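Local coordinates for protein RnfH (Haemophilus influenzae, PDB 2HJ1), which is of unknown function but belongs to the RnfH family of ubiquitin-like proteins and was crystallised as a 3D domain-swapped dimer, at residues A41-S45 with G46-Q50; F30-D33 with E34-V38; A18-P22 with E23-L27; R66-K69 with L70-L74. One frame throughout, in Å; residues are numbered along the deposited sequence. Where two conformers were deposited one is given.

Interaction 1: A41-S45 with G46-Q50. With SO4 (sulfate ion), chain F.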
loop_
_atom_site.group_PDB
_atom_site.type_symbol
_atom_site.label_atom_id
_atom_site.label_comp_id
_atom_site.label_asym_id
_atom_site.label_seq_id
_atom_site.Cartn_x
_atom_site.Cartn_y
_atom_site.Cartn_z
ATOM N N ALA B 41 -9.505 13.686 -0.914
ATOM C CA ALA B 41 -10.006 12.728 0.127
ATOM C C ALA B 41 -9.550 13.215 1.508
ATOM O O ALA B 41 -10.333 13.335 2.421
ATOM C CB ALA B 41 -9.479 11.354 -0.145
ATOM N N ILE B 42 -8.281 13.550 1.640
ATOM C CA ILE B 42 -7.788 13.985 2.931
ATOM C C ILE B 42 -8.521 15.261 3.383
ATOM O O ILE B 42 -9.072 15.347 4.495
ATOM C CB ILE B 42 -6.250 14.188 2.924
ATOM C CG1 ILE B 42 -5.523 12.873 2.596
ATOM C CG2 ILE B 42 -5.748 14.740 4.309
ATOM C CD1 ILE B 42 -3.973 13.038 2.393
ATOM N N THR B 43 -8.550 16.277 2.525
ATOM C CA THR B 43 -9.144 17.554 2.971
ATOM C C THR B 43 -10.656 17.444 3.224
ATOM O O THR B 43 -11.182 18.108 4.111
ATOM C CB THR B 43 -8.833 18.706 1.965
ATOM O OG1 THR B 43 -9.317 18.341 0.674
ATOM C CG2 THR B 43 -7.344 18.921 1.833
ATOM N N GLN B 44 -11.357 16.589 2.492
ATOM C CA GLN B 44 -12.825 16.418 2.726
ATOM C C GLN B 44 -13.240 15.451 3.872
ATOM O O GLN B 44 -14.416 15.424 4.299
ATOM C CB GLN B 44 -13.522 15.978 1.419
ATOM C CG GLN B 44 -13.517 17.068 0.329
ATOM C CD GLN B 44 -14.169 18.385 0.793
ATOM O OE1 GLN B 44 -13.542 19.456 0.727
ATOM N NE2 GLN B 44 -15.420 18.309 1.281
ATOM N N SER B 45 -12.290 14.665 4.375
ATOM C CA SER B 45 -12.591 13.695 5.468
ATOM C C SER B 45 -12.854 14.311 6.832
ATOM O O SER B 45 -13.606 13.763 7.650
ATOM C CB SER B 45 -11.450 12.635 5.556
ATOM O OG SER B 45 -10.268 13.226 6.064
ATOM N N GLY B 46 -12.194 15.427 7.121
ATOM C CA GLY B 46 -12.260 16.018 8.460
ATOM C C GLY B 46 -11.049 15.684 9.313
ATOM O O GLY B 46 -10.872 16.210 10.428
ATOM N N ILE B 47 -10.193 14.811 8.809
ATOM C CA ILE B 47 -9.007 14.395 9.593
ATOM C C ILE B 47 -8.137 15.620 9.964
ATOM O O ILE B 47 -7.551 15.665 11.051
ATOM C CB ILE B 47 -8.167 13.302 8.882
ATOM C CG1 ILE B 47 -7.146 12.679 9.849
ATOM C CG2 ILE B 47 -7.398 13.832 7.630
ATOM C CD1 ILE B 47 -6.252 11.697 9.207
ATOM N N LEU B 48 -8.086 16.623 9.079
ATOM C CA LEU B 48 -7.250 17.790 9.357
ATOM C C LEU B 48 -7.826 18.649 10.466
ATOM O O LEU B 48 -7.070 19.297 11.145
ATOM C CB LEU B 48 -6.974 18.634 8.112
ATOM C CG LEU B 48 -6.412 17.879 6.927
ATOM C CD1 LEU B 48 -6.363 18.826 5.718
ATOM C CD2 LEU B 48 -5.064 17.254 7.222
ATOM N N SER B 49 -9.147 18.634 10.657
ATOM C CA SER B 49 -9.760 19.288 11.847
ATOM C C SER B 49 -9.504 18.533 13.156
ATOM O O SER B 49 -9.235 19.146 14.198
ATOM C CB SER B 49 -11.265 19.500 11.642
ATOM O OG SER B 49 -11.462 20.197 10.410
ATOM N N GLN B 50 -9.564 17.201 13.110
ATOM C CA GLN B 50 -9.312 16.405 14.289
ATOM C C GLN B 50 -7.825 16.470 14.681
ATOM O O GLN B 50 -7.493 16.469 15.863
ATOM C CB GLN B 50 -9.743 14.954 14.039
ATOM C CG GLN B 50 -9.613 14.054 15.283
ATOM C CD GLN B 50 -10.151 12.668 15.042
ATOM O OE1 GLN B 50 -10.692 12.376 13.966
ATOM N NE2 GLN B 50 -9.991 11.792 16.026
HETATM S S SO4 F . -8.871 12.040 19.688
HETATM O O1 SO4 F . -9.925 11.082 19.390
HETATM O O2 SO4 F . -8.642 12.878 18.507
HETATM O O3 SO4 F . -9.272 12.901 20.811
HETATM O O4 SO4 F . -7.718 11.254 20.117
HETATM O O HOH W 1 -9.752 17.019 6.707
#

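Interaction 2: F30-D33 with E34-V38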
loop_
_atom_site.group_PDB
_atom_site.type_symbol
_atom_site.label_atom_id
_atom_site.label_comp_id
_atom_site.label_asym_id
_atom_site.label_seq_id
_atom_site.Cartn_x
_atom_site.Cartn_y
_atom_site.Cartn_z
ATOM N N PHE B 30 -14.169 5.356 3.477
ATOM C CA PHE B 30 -15.175 6.260 2.892
ATOM C C PHE B 30 -15.547 5.788 1.524
ATOM O O PHE B 30 -14.717 5.286 0.788
ATOM C CB PHE B 30 -14.644 7.711 2.747
ATOM C CG PHE B 30 -14.302 8.359 4.066
ATOM C CD1 PHE B 30 -15.289 8.925 4.836
ATOM C CD2 PHE B 30 -12.989 8.337 4.552
ATOM C CE1 PHE B 30 -14.994 9.492 6.096
ATOM C CE2 PHE B 30 -12.670 8.908 5.793
ATOM C CZ PHE B 30 -13.663 9.487 6.555
ATOM N N GLN B 31 -16.798 5.993 1.180
ATOM C CA GLN B 31 -17.240 5.832 -0.184
ATOM C C GLN B 31 -17.085 7.176 -0.887
ATOM O O GLN B 31 -17.527 8.194 -0.363
ATOM C CB GLN B 31 -18.698 5.383 -0.223
ATOM C CG GLN B 31 -19.191 5.044 -1.633
ATOM C CD GLN B 31 -20.684 4.760 -1.639
ATOM O OE1 GLN B 31 -21.127 3.765 -1.072
ATOM N NE2 GLN B 31 -21.466 5.651 -2.251
ATOM N N VAL B 32 -16.432 7.179 -2.056
ATOM C CA VAL B 32 -16.095 8.446 -2.755
ATOM C C VAL B 32 -16.367 8.318 -4.258
ATOM O O VAL B 32 -16.450 7.184 -4.787
ATOM C CB VAL B 32 -14.604 8.827 -2.514
ATOM C CG1 VAL B 32 -14.304 8.911 -1.013
ATOM C CG2 VAL B 32 -13.627 7.809 -3.173
ATOM N N ASP B 33 -16.509 9.458 -4.948
ATOM C CA ASP B 33 -16.533 9.470 -6.425
ATOM C C ASP B 33 -15.187 9.080 -7.018
ATOM O O ASP B 33 -14.164 9.711 -6.741
ATOM C CB ASP B 33 -16.909 10.862 -6.983
ATOM C CG ASP B 33 -18.224 11.389 -6.421
ATOM O OD1 ASP B 33 -19.088 10.567 -6.088
ATOM O OD2 ASP B 33 -18.377 12.637 -6.289
ATOM N N GLU B 34 -15.192 8.039 -7.846
ATOM C CA GLU B 34 -14.049 7.692 -8.646
ATOM C C GLU B 34 -13.535 8.949 -9.383
ATOM O O GLU B 34 -14.332 9.729 -9.918
ATOM C CB GLU B 34 -14.455 6.616 -9.633
ATOM C CG GLU B 34 -13.382 6.188 -10.593
ATOM C CD GLU B 34 -13.914 5.193 -11.652
ATOM O OE1 GLU B 34 -13.469 4.022 -11.577
ATOM O OE2 GLU B 34 -14.775 5.583 -12.523
ATOM N N GLY B 35 -12.218 9.154 -9.383
ATOM C CA GLY B 35 -11.650 10.421 -9.857
ATOM C C GLY B 35 -11.116 11.352 -8.763
ATOM O O GLY B 35 -10.307 12.223 -9.038
ATOM N N ILE B 36 -11.572 11.182 -7.525
ATOM C CA ILE B 36 -11.032 11.940 -6.369
ATOM C C ILE B 36 -9.492 11.727 -6.228
ATOM O O ILE B 36 -8.963 10.638 -6.479
ATOM C CB ILE B 36 -11.877 11.589 -5.057
ATOM C CG1 ILE B 36 -11.518 12.466 -3.873
ATOM C CG2 ILE B 36 -11.681 10.151 -4.644
ATOM C CD1 ILE B 36 -12.474 12.313 -2.680
ATOM N N THR B 37 -8.751 12.771 -5.835
ATOM C CA THR B 37 -7.328 12.623 -5.631
ATOM C C THR B 37 -7.023 12.390 -4.151
ATOM O O THR B 37 -7.869 12.636 -3.303
ATOM C CB THR B 37 -6.597 13.924 -5.999
ATOM O OG1 THR B 37 -7.243 14.966 -5.273
ATOM C CG2 THR B 37 -6.707 14.201 -7.537
ATOM N N VAL B 38 -5.790 11.994 -3.852
ATOM C CA VAL B 38 -5.313 11.926 -2.461
ATOM C C VAL B 38 -5.630 13.198 -1.650
ATOM O O VAL B 38 -6.210 13.129 -0.578
ATOM C CB VAL B 38 -3.812 11.686 -2.467
ATOM C CG1 VAL B 38 -3.247 11.698 -1.083
ATOM C CG2 VAL B 38 -3.490 10.303 -3.209
#

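Interaction 3: A18-P22 with E23-L27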
loop_
_atom_site.group_PDB
_atom_site.type_symbol
_atom_site.label_atom_id
_atom_site.label_comp_id
_atom_site.label_asym_id
_atom_site.label_seq_id
_atom_site.Cartn_x
_atom_site.Cartn_y
_atom_site.Cartn_z
ATOM N N ALA B 18 -5.584 6.434 7.031
ATOM C CA ALA B 18 -5.000 5.968 8.297
ATOM C C ALA B 18 -4.022 7.009 8.811
ATOM O O ALA B 18 -3.290 7.612 8.032
ATOM C CB ALA B 18 -4.242 4.618 8.105
ATOM N N TYR B 19 -4.000 7.174 10.117
ATOM C CA TYR B 19 -3.090 8.094 10.748
ATOM C C TYR B 19 -2.948 7.623 12.175
ATOM O O TYR B 19 -3.945 7.457 12.875
ATOM C CB TYR B 19 -3.669 9.523 10.725
ATOM C CG TYR B 19 -2.805 10.574 11.414
ATOM C CD1 TYR B 19 -1.554 10.966 10.893
ATOM C CD2 TYR B 19 -3.256 11.188 12.555
ATOM C CE1 TYR B 19 -0.756 11.951 11.555
ATOM C CE2 TYR B 19 -2.485 12.187 13.196
ATOM C CZ TYR B 19 -1.261 12.545 12.700
ATOM O OH TYR B 19 -0.578 13.532 13.374
ATOM N N ALA B 20 -1.728 7.473 12.659
ATOM C CA ALA B 20 -1.581 6.783 13.956
ATOM C C ALA B 20 -1.356 7.742 15.098
ATOM O O ALA B 20 -0.237 8.060 15.437
ATOM C CB ALA B 20 -0.496 5.767 13.919
ATOM N N PHE B 21 -2.450 8.205 15.679
ATOM C CA PHE B 21 -2.399 9.058 16.827
ATOM C C PHE B 21 -2.109 8.081 17.951
ATOM O O PHE B 21 -2.985 7.253 18.303
ATOM C CB PHE B 21 -3.741 9.755 16.990
ATOM C CG PHE B 21 -3.803 10.727 18.131
ATOM C CD1 PHE B 21 -4.713 10.533 19.169
ATOM C CD2 PHE B 21 -2.991 11.886 18.140
ATOM C CE1 PHE B 21 -4.807 11.462 20.209
ATOM C CE2 PHE B 21 -3.087 12.813 19.179
ATOM C CZ PHE B 21 -3.995 12.585 20.215
ATOM N N PRO B 22 -0.857 8.150 18.492
ATOM C CA PRO B 22 -0.372 7.055 19.349
ATOM C C PRO B 22 -1.254 7.010 20.621
ATOM O O PRO B 22 -1.585 8.053 21.242
ATOM C CB PRO B 22 1.112 7.396 19.596
ATOM C CG PRO B 22 1.174 8.933 19.442
ATOM C CD PRO B 22 0.118 9.265 18.377
ATOM N N GLU B 23 -1.684 5.807 20.933
ATOM C CA GLU B 23 -2.874 5.539 21.756
ATOM C C GLU B 23 -4.342 5.982 21.399
ATOM O O GLU B 23 -5.224 5.854 22.235
ATOM C CB GLU B 23 -2.567 5.673 23.251
ATOM C CG GLU B 23 -1.511 4.657 23.745
ATOM C CD GLU B 23 -1.461 4.600 25.254
ATOM O OE1 GLU B 23 -2.320 5.296 25.872
ATOM O OE2 GLU B 23 -0.592 3.857 25.800
ATOM N N ARG B 24 -4.596 6.456 20.181
ATOM C CA ARG B 24 -5.944 6.255 19.563
ATOM C C ARG B 24 -5.954 6.525 18.059
ATOM O O ARG B 24 -6.205 7.640 17.587
ATOM C CB ARG B 24 -7.103 6.961 20.294
ATOM C CG ARG B 24 -8.505 6.580 19.773
ATOM C CD ARG B 24 -8.711 5.078 19.641
ATOM N NE ARG B 24 -8.597 4.597 18.255
ATOM C CZ ARG B 24 -9.621 4.262 17.471
ATOM N NH1 ARG B 24 -9.386 3.859 16.240
ATOM N NH2 ARG B 24 -10.875 4.358 17.890
ATOM N N TYR B 25 -5.687 5.448 17.338
ATOM C CA TYR B 25 -5.488 5.429 15.904
ATOM C C TYR B 25 -6.720 6.011 15.144
ATOM O O TYR B 25 -7.864 5.772 15.510
ATOM C CB TYR B 25 -5.326 3.963 15.519
ATOM C CG TYR B 25 -4.131 3.244 16.141
ATOM C CD1 TYR B 25 -2.985 3.964 16.571
ATOM C CD2 TYR B 25 -4.093 1.839 16.207
ATOM C CE1 TYR B 25 -1.863 3.291 17.103
ATOM C CE2 TYR B 25 -2.970 1.157 16.734
ATOM C CZ TYR B 25 -1.872 1.895 17.187
ATOM O OH TYR B 25 -0.759 1.236 17.682
ATOM N N TYR B 26 -6.460 6.680 14.045
ATOM C CA TYR B 26 -7.492 7.031 13.072
ATOM C C TYR B 26 -7.414 6.080 11.915
ATOM O O TYR B 26 -6.381 6.020 11.248
ATOM C CB TYR B 26 -7.230 8.459 12.575
ATOM C CG TYR B 26 -8.231 8.981 11.555
ATOM C CD1 TYR B 26 -9.239 9.876 11.939
ATOM C CD2 TYR B 26 -8.143 8.600 10.206
ATOM C CE1 TYR B 26 -10.132 10.421 10.979
ATOM C CE2 TYR B 26 -9.054 9.086 9.262
ATOM C CZ TYR B 26 -10.038 9.981 9.659
ATOM O OH TYR B 26 -10.875 10.493 8.711
ATOM N N LEU B 27 -8.512 5.366 11.650
ATOM C CA LEU B 27 -8.602 4.402 10.578
ATOM C C LEU B 27 -10.042 4.408 10.061
ATOM O O LEU B 27 -10.915 3.851 10.695
ATOM C CB LEU B 27 -8.230 3.014 11.125
ATOM C CG LEU B 27 -6.824 2.482 11.538
ATOM C CD1 LEU B 27 -5.598 3.255 11.134
ATOM C CD2 LEU B 27 -6.644 1.975 12.995
#

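Interaction 4: R66-K69 with L70-L74. With SO4 (sulfate ion), chain D; SO4 (sulfate ion), chain E.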
loop_
_atom_site.group_PDB
_atom_site.type_symbol
_atom_site.label_atom_id
_atom_site.label_comp_id
_atom_site.label_asym_id
_atom_site.label_seq_id
_atom_site.Cartn_x
_atom_site.Cartn_y
_atom_site.Cartn_z
ATOM N N ARG B 66 -4.664 -2.514 -2.768
ATOM C CA ARG B 66 -5.117 -3.929 -2.752
ATOM C C ARG B 66 -6.597 -3.958 -3.009
ATOM O O ARG B 66 -7.338 -3.150 -2.432
ATOM C CB ARG B 66 -4.867 -4.632 -1.407
ATOM C CG ARG B 66 -4.874 -6.176 -1.501
ATOM C CD ARG B 66 -4.987 -6.882 -0.137
ATOM N NE ARG B 66 -6.279 -6.661 0.522
ATOM C CZ ARG B 66 -7.439 -7.199 0.116
ATOM N NH1 ARG B 66 -8.542 -6.938 0.802
ATOM N NH2 ARG B 66 -7.493 -7.994 -0.970
ATOM N N PRO B 67 -7.061 -4.878 -3.879
ATOM C CA PRO B 67 -6.253 -5.794 -4.700
ATOM C C PRO B 67 -5.630 -5.039 -5.879
ATOM O O PRO B 67 -6.006 -3.886 -6.212
ATOM C CB PRO B 67 -7.280 -6.837 -5.202
ATOM C CG PRO B 67 -8.604 -6.104 -5.219
ATOM C CD PRO B 67 -8.521 -5.034 -4.114
ATOM N N ILE B 68 -4.661 -5.675 -6.498
ATOM C CA ILE B 68 -3.984 -5.094 -7.644
ATOM C C ILE B 68 -3.994 -6.173 -8.746
ATOM O O ILE B 68 -4.262 -7.349 -8.478
ATOM C CB ILE B 68 -2.525 -4.773 -7.259
ATOM C CG1 ILE B 68 -1.904 -6.011 -6.584
ATOM C CG2 ILE B 68 -2.501 -3.555 -6.302
ATOM C CD1 ILE B 68 -0.572 -6.340 -6.973
ATOM N N LYS B 69 -3.655 -5.790 -9.960
ATOM C CA LYS B 69 -3.445 -6.749 -11.032
ATOM C C LYS B 69 -1.970 -7.046 -10.953
ATOM O O LYS B 69 -1.156 -6.135 -10.705
ATOM C CB LYS B 69 -3.821 -6.107 -12.354
ATOM C CG LYS B 69 -5.233 -5.479 -12.289
ATOM C CD LYS B 69 -5.832 -5.271 -13.654
ATOM C CE LYS B 69 -5.256 -4.045 -14.333
ATOM N NZ LYS B 69 -6.214 -2.892 -14.218
ATOM N N LEU B 70 -1.609 -8.305 -11.092
ATOM C CA LEU B 70 -0.183 -8.668 -11.090
ATOM C C LEU B 70 0.601 -8.158 -12.309
ATOM O O LEU B 70 1.818 -8.271 -12.378
ATOM C CB LEU B 70 -0.015 -10.173 -10.946
ATOM C CG LEU B 70 -0.629 -10.749 -9.670
ATOM C CD1 LEU B 70 -0.287 -12.245 -9.573
ATOM C CD2 LEU B 70 -0.249 -9.975 -8.414
ATOM N N THR B 71 -0.121 -7.580 -13.262
ATOM C CA THR B 71 0.486 -6.962 -14.429
ATOM C C THR B 71 0.877 -5.482 -14.180
ATOM O O THR B 71 1.502 -4.867 -15.054
ATOM C CB THR B 71 -0.502 -7.011 -15.630
ATOM O OG1 THR B 71 -1.769 -6.486 -15.211
ATOM C CG2 THR B 71 -0.692 -8.446 -16.093
ATOM N N ASP B 72 0.474 -4.909 -13.034
ATOM C CA ASP B 72 0.826 -3.518 -12.666
ATOM C C ASP B 72 2.348 -3.313 -12.646
ATOM O O ASP B 72 3.085 -4.205 -12.248
ATOM C CB ASP B 72 0.265 -3.156 -11.281
ATOM C CG ASP B 72 -1.265 -2.935 -11.284
ATOM O OD1 ASP B 72 -1.926 -2.984 -12.372
ATOM O OD2 ASP B 72 -1.814 -2.714 -10.172
ATOM N N VAL B 73 2.811 -2.141 -13.081
ATOM C CA VAL B 73 4.263 -1.850 -13.169
ATOM C C VAL B 73 4.769 -1.362 -11.797
ATOM O O VAL B 73 4.120 -0.539 -11.158
ATOM C CB VAL B 73 4.591 -0.862 -14.355
ATOM C CG1 VAL B 73 6.023 -0.350 -14.306
ATOM C CG2 VAL B 73 4.380 -1.569 -15.694
ATOM N N LEU B 74 5.883 -1.904 -11.323
ATOM C CA LEU B 74 6.447 -1.435 -10.051
ATOM C C LEU B 74 7.210 -0.122 -10.203
ATOM O O LEU B 74 7.704 0.192 -11.293
ATOM C CB LEU B 74 7.365 -2.481 -9.435
ATOM C CG LEU B 74 6.595 -3.707 -8.940
ATOM C CD1 LEU B 74 7.569 -4.844 -8.905
ATOM C CD2 LEU B 74 5.991 -3.476 -7.554
HETATM S S SO4 D . -6.728 -6.299 4.107
HETATM O O1 SO4 D . -5.731 -5.730 3.220
HETATM O O2 SO4 D . -7.446 -5.194 4.729
HETATM O O3 SO4 D . -7.656 -7.203 3.441
HETATM O O4 SO4 D . -5.964 -7.079 5.012
HETATM S S SO4 E . -6.675 -2.652 1.519
HETATM O O1 SO4 E . -5.998 -1.428 1.060
HETATM O O2 SO4 E . -7.228 -2.432 2.871
HETATM O O3 SO4 E . -7.714 -2.995 0.549
HETATM O O4 SO4 E . -5.745 -3.765 1.577
HETATM O O HOH W 2 -4.297 -2.449 -10.164
#

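Interaction 1: A41-S45 with G46-Q50
Ser45 and Ile47 meet at the junction where helix 38-45 gives way to the short helix 47-50, on the helical side of the ubiquitin-like fold. Gly46 makes the bend: with phi at 100°, a CB would run into the carbonyl oxygen of Ser45, so a residue without a side chain suits this N-cap place. The hydroxyl of Ser45 ties the two helices together. Lying between the backbone N and the carbonyl carbon (chi1 71°), OG turns back to donate to Ile42 O at 2.9 Å and also accepts the N-H of Ile47, a nearly straight bond (165°) with Ile47 N 3.2 Å from Ser45 OG. A water reinforces the joint, donating to Ile42 O and accepting from Leu48 N, each at 2.9 Å, and more weakly from Gly46 N. On the apolar side, Ile42 CG2 meets both Ile47 CG2 at 3.8 Å and Leu48 CD2 at 3.9 Å. Thr43 lies alongside Leu48, offering its methyl while its hydroxyl bonds to Gln39 O. In the second subunit, Ile80 packs on Ile42 and Ile82 on Ile47. Farther along, Gln50 NE2 donates to O2 of a sulfate at 3.0 Å. One serine hydroxyl and one water thus satisfy backbone groups where the helical pattern is interrupted, while the methyls of Ile42, Ile47 and Leu48 meet on the apolar side.

Interaction 2: F30-D33 with E34-V38
Val32 and Ile36 make a local apolar contact around a type II beta turn, at the surface where strand 26-33 ends and the chain heads for helix 38-45. The turn runs from Asp33 to Ile36 and is closed by a backbone hydrogen bond, with Ile36 N 3.1 Å from Asp33 O. Gly35 occupies the third position with a positive phi (106°), a conformation in which a CB would be jammed against the preceding carbonyl oxygen. Folding back in this way sets the two beta-branched side chains against each other at about a right angle. In both, CG2 sits between the backbone N and the carbonyl carbon, and these two methyls do the touching: Val32 CG2 to Ile36 CG2 is 3.4 Å, tighter than ordinary van der Waals contact. The longer branch of Ile36 reaches on until CD1 is 4.1 Å from Val32 CB. The acidic residues suit the outside of the turn; Glu34 extends away from the strand, and Asp33 OD1 is hydrogen-bonded to Gln12 NE2. Val32 also rests on Ile13 and Ile15 of strand 12-19, the antiparallel neighbour of its own strand. Ile36 in turn packs on Ala41 of helix 38-45 and on Leu74 of the second subunit. Thr37 is the N-cap of that helix, its side chain capping a backbone N just inside it; its OG1 is also hydrogen-bonded to Thr40 OG1.

Interaction 3: A18-P22 with E23-L27
Tyr19 and Tyr26 face each other as an antiparallel hydrogen-bonded pair near the tip of the beta hairpin formed by strands 12-19 and 26-33, consistent with the first hairpin of a ubiquitin-like fold. Tyr19 N to Tyr26 O and Tyr26 N to Tyr19 O are both 2.9 Å. Beyond this pair, a type II turn from Phe21 to Arg24 reverses the chain, closed by a short bond of 2.6 Å between Arg24 N and Phe21 O. Pro22 suits the second position of such a turn, and Glu23 takes the third with a positive phi (61°). Phe21 turns a ring edge to the Arg24 carbonyl, which lies near the ring plane with its O 3.6 Å from CD1. The rings of Tyr19 and Phe21 both meet Phe51, while Tyr26 packs on Ile47 of helix 47-50. Ala18 and Tyr19 also pair in a parallel ladder with a strand of the second subunit, so the sheet continues across the interface. On the face opposite Tyr19 and Tyr26, Ala18 and Leu27 form a non-hydrogen-bonded pair, and the small methyl of Ala18 suits a close neighbour: Leu27, with CG anti to its carbonyl carbon (chi1 -72°), brings CD1 to 3.6 Å from Ala18 CB.

Interaction 4: R66-K69 with L70-L74
Ile68, just before a type I beta turn from Lys69 to Asp72, touches Leu70 at its second position, in the loop joining strands 61-65 and 79-83. The apolar part of the contact is small: the two side chains cross at about a right angle, Ile68 CD1 lying 3.9 Å from Leu70 CD2. Ile63 and Gln39, both of the second subunit, pack on Ile68 and Leu70 respectively, so these aliphatic groups belong to the dimer interface.

Among the polar contacts, Asp72 N bonds to Lys69 O at 3.1 Å and closes the turn, although the donor stands above the carbonyl plane. The carboxylate of Asp72 folds back over the turn, taking a hydrogen bond from a water 2.5 Å from OD2; that water also accepts weakly from Lys69 N. Lys69, bent at chi3 and chi4, leads away from the turn, and its NZ stays 4.7 Å from Asp72 OD1, so any attraction between these opposite charges acts without contact.

The sulfate hydrogen bonds lie at the other end, before the cis peptide of Pro67. Arg66, bent at chi3 (67°), holds two sulfates, probably from the crystallisation liquor. Tyr83 OH and Lys60 NZ of the second subunit are also hydrogen-bonded to sulfate here. Arg66 NE donates to O1 of one sulfate at 2.9 Å and weakly to O4 of the other at 3.1 Å, while Arg66 NH1 adds a weak bond of 2.8 Å to O3 of the first.

Overall arrangement
Interactions 3, 2, 1 and 4 follow one another along the chain, and the first three form a connected body. Strand 26-33 carries both interaction 3 and interaction 2, at centres about 21 Å apart, and helix 38-45 with its continuation lies against the hairpin: Ile47 CD1 is 3.7 Å from Tyr19 CB, and Ser45 CB is 3.9 Å from Phe30 CE2. Interaction 4 stands off, its nearest atoms about 10 Å from interaction 2 and about 15 Å from interaction 1. Across the dimer it is close, however: Leu74 of one subunit meets Ile36 and Ala41 of the other, as expected of a domain swap. No active site is known.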